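Local coordinates for protein glycosyl hydrolase (PDB 3QC2) that is a glycosyl hydrolase built as a five-bladed beta-propeller, with a particular activity that remains unassigned, at residues A[46-51]-A[101-106]; A[241-246]-A[282-287]. All blocks are in the same frame, centred on the assembly; numbering follows the deposited sequence.

Contacts 1 and 2 sit on opposite sides of the chain's centre, their centres 31 Å apart, and share no strand. Each centres on one aromatic side chain from a loop just ahead of a strand that opens a four-stranded antiparallel run of the propeller. In contact 1 (46-51 with 101-106) the partner is also a loop, and the site is partly buried: W48 and P103 are enclosed while K101 and T102 are exposed. Contact 2 (241-246 with 282-287) is wholly buried and sets F243 against a strand. The chemistry differs accordingly: an indole N-H bond plus a proline on the ring face in contact 1, rim-on van der Waals contact in contact 2.

Contact 1 (A[46-51]-A[101-106]); sequences IAWESN and KTPVFY
The indole NE1 of W48 donates a hydrogen bond to the backbone O of K101 at 3.0 Å. Its N-H...O angle is 144°, and the donor lies 44° out of the carbonyl plane, so the bond is bent and misses the lone-pair directions. It ties together the two ends of one four-stranded antiparallel sheet of the beta-propeller, since the loop 46-51 leads into strand 52-61, while the loop 101-106 follows strand 98-99 at the other edge. Beyond the K101 carbonyl at the ring's edge, T102 C comes 3.6 Å from W48 CZ2, and P103 then lies over one face of the indole. P103 CD sits 3.7 Å from the centroid of the five-membered ring, almost on its normal, a CH-pi contact. Further along the same face, P103 CB is 3.7 Å from CE3 of W48, which brings the pyrrolidine over the six-membered ring as well. The indole reaches across because W48 CG stands between the backbone N and the carbonyl carbon (chi1 69°). Its opposite face rests on E49 CG, 3.7 Å above the plane, so aliphatic carbons sandwich the ring. Of the E49 carboxylate, OE1 meets R99 in a salt bridge and Y69 OH in a hydrogen bond, and OE2 bonds T35 OG1. Just ahead of W48, A47 is the centre of an inverse gamma turn. A47 O, beyond that turn, is gripped by S50 alone: its backbone N donates, and S50 OG approaches A47 O to 2.8 Å, in the carbonyl plane on a lone pair.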
ATOM      1  N   ILE A  46     -23.796  11.520   1.025  1.00 39.33           N
ATOM      2  CA  ILE A  46     -22.823  11.844  -0.021  1.00 38.51           C
ATOM      3  C   ILE A  46     -22.450  10.626  -0.878  1.00 37.12           C
ATOM      4  O   ILE A  46     -22.444   9.480  -0.392  1.00 36.34           O
ATOM      5  CB  ILE A  46     -21.500  12.441   0.568  1.00 38.14           C
ATOM      6  CG1 ILE A  46     -20.823  11.445   1.524  1.00 37.60           C
ATOM      7  CG2 ILE A  46     -21.769  13.785   1.275  1.00 39.24           C
ATOM      8  CD1 ILE A  46     -19.521  11.925   2.030  1.00 37.70           C
ATOM      9  N   ALA A  47     -22.128  10.894  -2.151  1.00 36.44           N
ATOM     10  CA  ALA A  47     -21.686   9.869  -3.086  1.00 35.18           C
ATOM     11  C   ALA A  47     -20.206   9.614  -2.807  1.00 33.59           C
ATOM     12  O   ALA A  47     -19.322  10.018  -3.574  1.00 33.46           O
ATOM     13  CB  ALA A  47     -21.901  10.323  -4.521  1.00 35.53           C
ATOM     14  N   TRP A  48     -19.972   8.917  -1.705  1.00 32.40           N
ATOM     15  CA  TRP A  48     -18.637   8.628  -1.165  1.00 30.95           C
ATOM     16  C   TRP A  48     -17.582   7.927  -2.096  1.00 29.71           C
ATOM     17  O   TRP A  48     -16.387   7.936  -1.779  1.00 28.75           O
ATOM     18  CB  TRP A  48     -18.799   7.796   0.118  1.00 30.65           C
ATOM     19  CG  TRP A  48     -19.310   6.399  -0.133  1.00 30.53           C
ATOM     20  CD1 TRP A  48     -20.599   6.023  -0.366  1.00 31.40           C
ATOM     21  CD2 TRP A  48     -18.532   5.204  -0.165  1.00 29.44           C
ATOM     22  NE1 TRP A  48     -20.668   4.669  -0.553  1.00 31.26           N
ATOM     23  CE2 TRP A  48     -19.411   4.140  -0.429  1.00 30.14           C
ATOM     24  CE3 TRP A  48     -17.174   4.930   0.006  1.00 28.52           C
ATOM     25  CZ2 TRP A  48     -18.975   2.808  -0.527  1.00 29.55           C
ATOM     26  CZ3 TRP A  48     -16.740   3.606  -0.092  1.00 28.28           C
ATOM     27  CH2 TRP A  48     -17.640   2.567  -0.355  1.00 28.12           C
ATOM     28  N   GLU A  49     -18.020   7.322  -3.195  1.00 29.34           N
ATOM     29  CA  GLU A  49     -17.099   6.620  -4.105  1.00 28.55           C
ATOM     30  C   GLU A  49     -17.375   6.955  -5.579  1.00 29.12           C
ATOM     31  O   GLU A  49     -17.155   6.125  -6.469  1.00 28.65           O
ATOM     32  CB  GLU A  49     -17.192   5.094  -3.866  1.00 27.91           C
ATOM     33  CG  GLU A  49     -18.622   4.504  -4.022  1.00 28.29           C
ATOM     34  CD  GLU A  49     -18.688   2.953  -3.844  1.00 26.68           C
ATOM     35  OE1 GLU A  49     -17.640   2.315  -3.707  1.00 24.21           O
ATOM     36  OE2 GLU A  49     -19.812   2.392  -3.863  1.00 27.64           O
ATOM     37  N   SER A  50     -17.819   8.185  -5.826  1.00 30.17           N
ATOM     38  CA  SER A  50     -18.205   8.632  -7.170  1.00 31.23           C
ATOM     39  C   SER A  50     -17.073   9.149  -8.044  1.00 31.27           C
ATOM     40  O   SER A  50     -17.204   9.166  -9.263  1.00 31.68           O
ATOM     41  CB  SER A  50     -19.283   9.720  -7.054  1.00 32.40           C
ATOM     42  OG  SER A  50     -18.829  10.803  -6.261  1.00 32.82           O
ATOM     43  N   ASN A  51     -15.964   9.558  -7.436  1.00 31.12           N
ATOM     44  CA  ASN A  51     -14.858  10.133  -8.196  1.00 31.17           C
ATOM     45  C   ASN A  51     -13.690   9.172  -8.405  1.00 30.06           C
ATOM     46  O   ASN A  51     -13.194   9.038  -9.513  1.00 30.08           O
ATOM     47  CB  ASN A  51     -14.352  11.401  -7.486  1.00 31.73           C
ATOM     48  CG  ASN A  51     -13.491  12.290  -8.399  1.00 33.13           C
ATOM     49  OD1 ASN A  51     -13.963  12.788  -9.427  1.00 35.87           O
ATOM     50  ND2 ASN A  51     -12.234  12.513  -8.001  1.00 34.26           N
ATOM     51  N   LYS A 101     -22.227  -1.233  -0.397  1.00 31.39           N
ATOM     52  CA  LYS A 101     -22.632   0.086  -0.883  1.00 31.62           C
ATOM     53  C   LYS A 101     -22.321   1.244   0.074  1.00 31.25           C
ATOM     54  O   LYS A 101     -22.588   2.404  -0.251  1.00 31.78           O
ATOM     55  CB  LYS A 101     -24.105   0.077  -1.246  1.00 32.90           C
ATOM     56  CG  LYS A 101     -24.425  -0.825  -2.454  1.00 33.97           C
ATOM     57  CD  LYS A 101     -25.880  -0.669  -2.880  1.00 36.41           C
ATOM     58  CE  LYS A 101     -26.161  -1.390  -4.172  1.00 37.52           C
ATOM     59  NZ  LYS A 101     -27.552  -1.097  -4.637  1.00 40.21           N
ATOM     60  N   THR A 102     -21.746   0.934   1.232  1.00 30.33           N
ATOM     61  CA  THR A 102     -21.372   1.955   2.209  1.00 29.95           C
ATOM     62  C   THR A 102     -19.930   1.676   2.706  1.00 28.59           C
ATOM     63  O   THR A 102     -19.507   0.523   2.745  1.00 28.34           O
ATOM     64  CB  THR A 102     -22.363   1.986   3.391  1.00 30.72           C
ATOM     65  OG1 THR A 102     -22.336   0.737   4.081  1.00 30.92           O
ATOM     66  CG2 THR A 102     -23.806   2.259   2.892  1.00 31.67           C
ATOM     67  N   PRO A 103     -19.177   2.737   3.074  1.00 27.76           N
ATOM     68  CA  PRO A 103     -17.794   2.528   3.541  1.00 26.75           C
ATOM     69  C   PRO A 103     -17.741   1.881   4.922  1.00 26.48           C
ATOM     70  O   PRO A 103     -18.640   2.085   5.727  1.00 27.10           O
ATOM     71  CB  PRO A 103     -17.214   3.959   3.584  1.00 26.77           C
ATOM     72  CG  PRO A 103     -18.388   4.841   3.836  1.00 27.60           C
ATOM     73  CD  PRO A 103     -19.606   4.146   3.219  1.00 28.38           C
ATOM     74  N   VAL A 104     -16.691   1.110   5.182  1.00 25.68           N
ATOM     75  CA  VAL A 104     -16.527   0.432   6.484  1.00 25.70           C
ATOM     76  C   VAL A 104     -15.546   1.144   7.410  1.00 25.67           C
ATOM     77  O   VAL A 104     -15.441   0.793   8.588  1.00 26.01           O
ATOM     78  CB  VAL A 104     -16.074  -1.032   6.312  1.00 25.27           C
ATOM     79  CG1 VAL A 104     -17.145  -1.826   5.562  1.00 25.63           C
ATOM     80  CG2 VAL A 104     -14.726  -1.113   5.598  1.00 24.15           C
ATOM     81  N   PHE A 105     -14.823   2.132   6.882  1.00 25.41           N
ATOM     82  CA  PHE A 105     -13.858   2.874   7.666  1.00 25.45           C
ATOM     83  C   PHE A 105     -13.848   4.313   7.168  1.00 25.85           C
ATOM     84  O   PHE A 105     -13.646   4.563   5.991  1.00 25.60           O
ATOM     85  CB  PHE A 105     -12.482   2.221   7.549  1.00 24.65           C
ATOM     86  CG  PHE A 105     -11.489   2.698   8.570  1.00 24.18           C
ATOM     87  CD1 PHE A 105     -11.608   2.300   9.906  1.00 24.82           C
ATOM     88  CD2 PHE A 105     -10.408   3.519   8.198  1.00 23.21           C
ATOM     89  CE1 PHE A 105     -10.671   2.740  10.883  1.00 24.56           C
ATOM     90  CE2 PHE A 105      -9.473   3.957   9.153  1.00 23.72           C
ATOM     91  CZ  PHE A 105      -9.604   3.563  10.501  1.00 24.01           C
ATOM     92  N   TYR A 106     -14.075   5.252   8.078  1.00 26.69           N
ATOM     93  CA  TYR A 106     -14.176   6.659   7.721  1.00 27.24           C
ATOM     94  C   TYR A 106     -13.969   7.569   8.937  1.00 27.89           C
ATOM     95  O   TYR A 106     -14.001   7.099  10.072  1.00 28.40           O
ATOM     96  CB  TYR A 106     -15.564   6.907   7.116  1.00 27.89           C
ATOM     97  CG  TYR A 106     -16.693   6.270   7.925  1.00 29.00           C
ATOM     98  CD1 TYR A 106     -17.307   6.962   8.965  1.00 30.53           C
ATOM     99  CD2 TYR A 106     -17.132   4.959   7.652  1.00 29.08           C
ATOM    100  CE1 TYR A 106     -18.333   6.386   9.714  1.00 31.43           C
ATOM    101  CE2 TYR A 106     -18.149   4.372   8.396  1.00 30.22           C
ATOM    102  CZ  TYR A 106     -18.749   5.093   9.428  1.00 31.52           C
ATOM    103  OH  TYR A 106     -19.757   4.532  10.173  1.00 32.98           O
TER

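Contact 2 (A[241-246]-A[282-287]); sequences GYFDSH and VYAAGQ
F243 lays the rim of its phenyl ring along the backbone of A284 to G286, meeting that strand with its CD2, CE2 and CZ atoms. CE2 comes 3.4 Å from A284 O, which lies near the ring plane, so a ring C-H edge rather than the pi cloud faces the carbonyl oxygen. At the far corner CZ sits 3.8 Å from G286 CA, again close to the plane; with no side chain on the glycine, the ring tip abuts the backbone itself. A284 adds its methyl group, CB lying 4.2 Å from CD2 of F243. A chi1 of 74° swings the phenyl ring toward the strand. In the five-bladed beta-propeller this contact joins the loop that leads into strand 247-257 to strand 283-290; strand 260-268 lies between those two strands, and its G267 pairs with A284. P305 also packs on F243, and over one face of the phenyl ring, toward its rim, stands D244 OD1, 3.8 Å above the plane. That carboxylate is held from both oxygens, OD1 by a salt bridge to R239, OD2 by a second to R301 and by the hydroxyl of Y265. Past D244 the loop folds back on itself: S245 OG donates to Y242 O at 2.9 Å, nearly in line with the C=O bond (169°).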
ATOM      1  N   GLY A 241      18.994   9.060 -11.857  1.00 20.27           N
ATOM      2  CA  GLY A 241      19.036   8.272 -13.099  1.00 20.34           C
ATOM      3  C   GLY A 241      18.221   7.001 -13.169  1.00 19.88           C
ATOM      4  O   GLY A 241      18.363   6.241 -14.116  1.00 19.99           O
ATOM      5  N   TYR A 242      17.368   6.768 -12.178  1.00 19.47           N
ATOM      6  CA  TYR A 242      16.508   5.570 -12.144  1.00 19.13           C
ATOM      7  C   TYR A 242      15.045   5.959 -11.944  1.00 18.76           C
ATOM      8  O   TYR A 242      14.731   7.117 -11.635  1.00 18.82           O
ATOM      9  CB  TYR A 242      16.949   4.628 -11.029  1.00 18.86           C
ATOM     10  CG  TYR A 242      18.273   3.982 -11.260  1.00 19.49           C
ATOM     11  CD1 TYR A 242      19.449   4.638 -10.939  1.00 20.33           C
ATOM     12  CD2 TYR A 242      18.356   2.700 -11.780  1.00 19.91           C
ATOM     13  CE1 TYR A 242      20.685   4.036 -11.145  1.00 20.89           C
ATOM     14  CE2 TYR A 242      19.568   2.091 -11.997  1.00 20.52           C
ATOM     15  CZ  TYR A 242      20.731   2.761 -11.681  1.00 21.08           C
ATOM     16  OH  TYR A 242      21.927   2.158 -11.894  1.00 22.24           O
ATOM     17  N   PHE A 243      14.156   4.980 -12.117  1.00 18.51           N
ATOM     18  CA  PHE A 243      12.717   5.200 -11.972  1.00 18.40           C
ATOM     19  C   PHE A 243      12.327   5.627 -10.568  1.00 18.38           C
ATOM     20  O   PHE A 243      11.331   6.312 -10.393  1.00 18.38           O
ATOM     21  CB  PHE A 243      11.923   3.942 -12.373  1.00 18.22           C
ATOM     22  CG  PHE A 243      11.994   2.816 -11.364  1.00 17.34           C
ATOM     23  CD1 PHE A 243      13.098   1.945 -11.329  1.00 17.23           C
ATOM     24  CD2 PHE A 243      10.951   2.609 -10.467  1.00 17.06           C
ATOM     25  CE1 PHE A 243      13.160   0.913 -10.414  1.00 16.67           C
ATOM     26  CE2 PHE A 243      11.003   1.574  -9.555  1.00 17.16           C
ATOM     27  CZ  PHE A 243      12.129   0.718  -9.529  1.00 17.33           C
ATOM     28  N   ASP A 244      13.098   5.190  -9.563  1.00 18.56           N
ATOM     29  CA  ASP A 244      12.818   5.552  -8.169  1.00 18.61           C
ATOM     30  C   ASP A 244      13.789   6.629  -7.742  1.00 19.10           C
ATOM     31  O   ASP A 244      14.627   6.426  -6.865  1.00 19.16           O
ATOM     32  CB  ASP A 244      12.841   4.314  -7.236  1.00 18.26           C
ATOM     33  CG  ASP A 244      14.164   3.525  -7.289  1.00 18.73           C
ATOM     34  OD1 ASP A 244      14.897   3.585  -8.338  1.00 17.46           O
ATOM     35  OD2 ASP A 244      14.445   2.823  -6.273  1.00 16.99           O
ATOM     36  N   SER A 245      13.631   7.797  -8.375  1.00 19.70           N
ATOM     37  CA  SER A 245      14.529   8.951  -8.207  1.00 20.51           C
ATOM     38  C   SER A 245      13.990  10.109  -7.374  1.00 21.24           C
ATOM     39  O   SER A 245      14.761  10.976  -6.970  1.00 21.42           O
ATOM     40  CB  SER A 245      14.918   9.483  -9.582  1.00 20.89           C
ATOM     41  OG  SER A 245      13.783   9.617 -10.410  1.00 20.05           O
ATOM     42  N   HIS A 246      12.680  10.144  -7.156  1.00 21.77           N
ATOM     43  CA  HIS A 246      12.069  11.179  -6.335  1.00 22.76           C
ATOM     44  C   HIS A 246      11.520  10.595  -5.034  1.00 22.11           C
ATOM     45  O   HIS A 246      11.666  11.195  -3.979  1.00 22.11           O
ATOM     46  CB  HIS A 246      10.977  11.916  -7.106  1.00 23.49           C
ATOM     47  CG  HIS A 246      10.363  13.046  -6.337  1.00 26.45           C
ATOM     48  ND1 HIS A 246      11.107  14.082  -5.817  1.00 29.32           N
ATOM     49  CD2 HIS A 246       9.073  13.314  -6.020  1.00 29.25           C
ATOM     50  CE1 HIS A 246      10.304  14.930  -5.199  1.00 30.92           C
ATOM     51  NE2 HIS A 246       9.063  14.487  -5.309  1.00 30.59           N
ATOM     52  N   VAL A 282       5.559  10.027 -12.051  1.00 25.62           N
ATOM     53  CA  VAL A 282       4.574   8.945 -11.904  1.00 25.17           C
ATOM     54  C   VAL A 282       5.243   7.732 -11.296  1.00 24.26           C
ATOM     55  O   VAL A 282       6.480   7.664 -11.213  1.00 24.12           O
ATOM     56  CB  VAL A 282       3.913   8.599 -13.214  1.00 25.54           C
ATOM     57  CG1 VAL A 282       3.025   9.773 -13.671  1.00 26.72           C
ATOM     58  CG2 VAL A 282       4.935   8.266 -14.227  1.00 25.68           C
ATOM     59  N   TYR A 283       4.423   6.775 -10.875  1.00 23.48           N
ATOM     60  CA  TYR A 283       4.908   5.602 -10.176  1.00 22.75           C
ATOM     61  C   TYR A 283       5.029   4.344 -11.013  1.00 22.19           C
ATOM     62  O   TYR A 283       4.193   4.065 -11.869  1.00 22.29           O
ATOM     63  CB  TYR A 283       3.983   5.280  -9.000  1.00 22.84           C
ATOM     64  CG  TYR A 283       3.973   6.295  -7.878  1.00 23.29           C
ATOM     65  CD1 TYR A 283       4.887   6.219  -6.842  1.00 23.64           C
ATOM     66  CD2 TYR A 283       3.034   7.294  -7.841  1.00 24.21           C
ATOM     67  CE1 TYR A 283       4.866   7.129  -5.800  1.00 24.72           C
ATOM     68  CE2 TYR A 283       3.007   8.218  -6.806  1.00 26.00           C
ATOM     69  CZ  TYR A 283       3.922   8.125  -5.790  1.00 26.07           C
ATOM     70  OH  TYR A 283       3.891   9.033  -4.769  1.00 28.38           O
ATOM     71  N   ALA A 284       6.083   3.586 -10.720  1.00 21.36           N
ATOM     72  CA  ALA A 284       6.331   2.271 -11.295  1.00 20.97           C
ATOM     73  C   ALA A 284       6.886   1.437 -10.130  1.00 20.39           C
ATOM     74  O   ALA A 284       7.626   1.955  -9.278  1.00 20.20           O
ATOM     75  CB  ALA A 284       7.291   2.335 -12.444  1.00 21.25           C
ATOM     76  N   ALA A 285       6.515   0.163 -10.094  1.00 19.99           N
ATOM     77  CA  ALA A 285       6.824  -0.707  -8.979  1.00 19.65           C
ATOM     78  C   ALA A 285       8.187  -1.374  -9.028  1.00 19.57           C
ATOM     79  O   ALA A 285       8.615  -1.874 -10.068  1.00 19.56           O
ATOM     80  CB  ALA A 285       5.719  -1.773  -8.836  1.00 19.57           C
ATOM     81  N   GLY A 286       8.845  -1.398  -7.863  1.00 19.41           N
ATOM     82  CA  GLY A 286      10.147  -2.008  -7.699  1.00 19.49           C
ATOM     83  C   GLY A 286      10.140  -2.999  -6.549  1.00 19.42           C
ATOM     84  O   GLY A 286       9.113  -3.234  -5.934  1.00 19.18           O
ATOM     85  N   GLN A 287      11.299  -3.595  -6.287  1.00 19.67           N
ATOM     86  CA  GLN A 287      11.462  -4.546  -5.180  1.00 19.78           C
ATOM     87  C   GLN A 287      12.838  -4.358  -4.587  1.00 19.91           C
ATOM     88  O   GLN A 287      13.799  -4.107  -5.313  1.00 20.15           O
ATOM     89  CB  GLN A 287      11.295  -6.004  -5.649  1.00 19.86           C
ATOM     90  CG  GLN A 287       9.955  -6.315  -6.279  1.00 19.80           C
ATOM     91  CD  GLN A 287       9.761  -7.810  -6.607  1.00 20.08           C
ATOM     92  OE1 GLN A 287      10.144  -8.694  -5.829  1.00 21.31           O
ATOM     93  NE2 GLN A 287       9.140  -8.082  -7.735  1.00 19.68           N
TER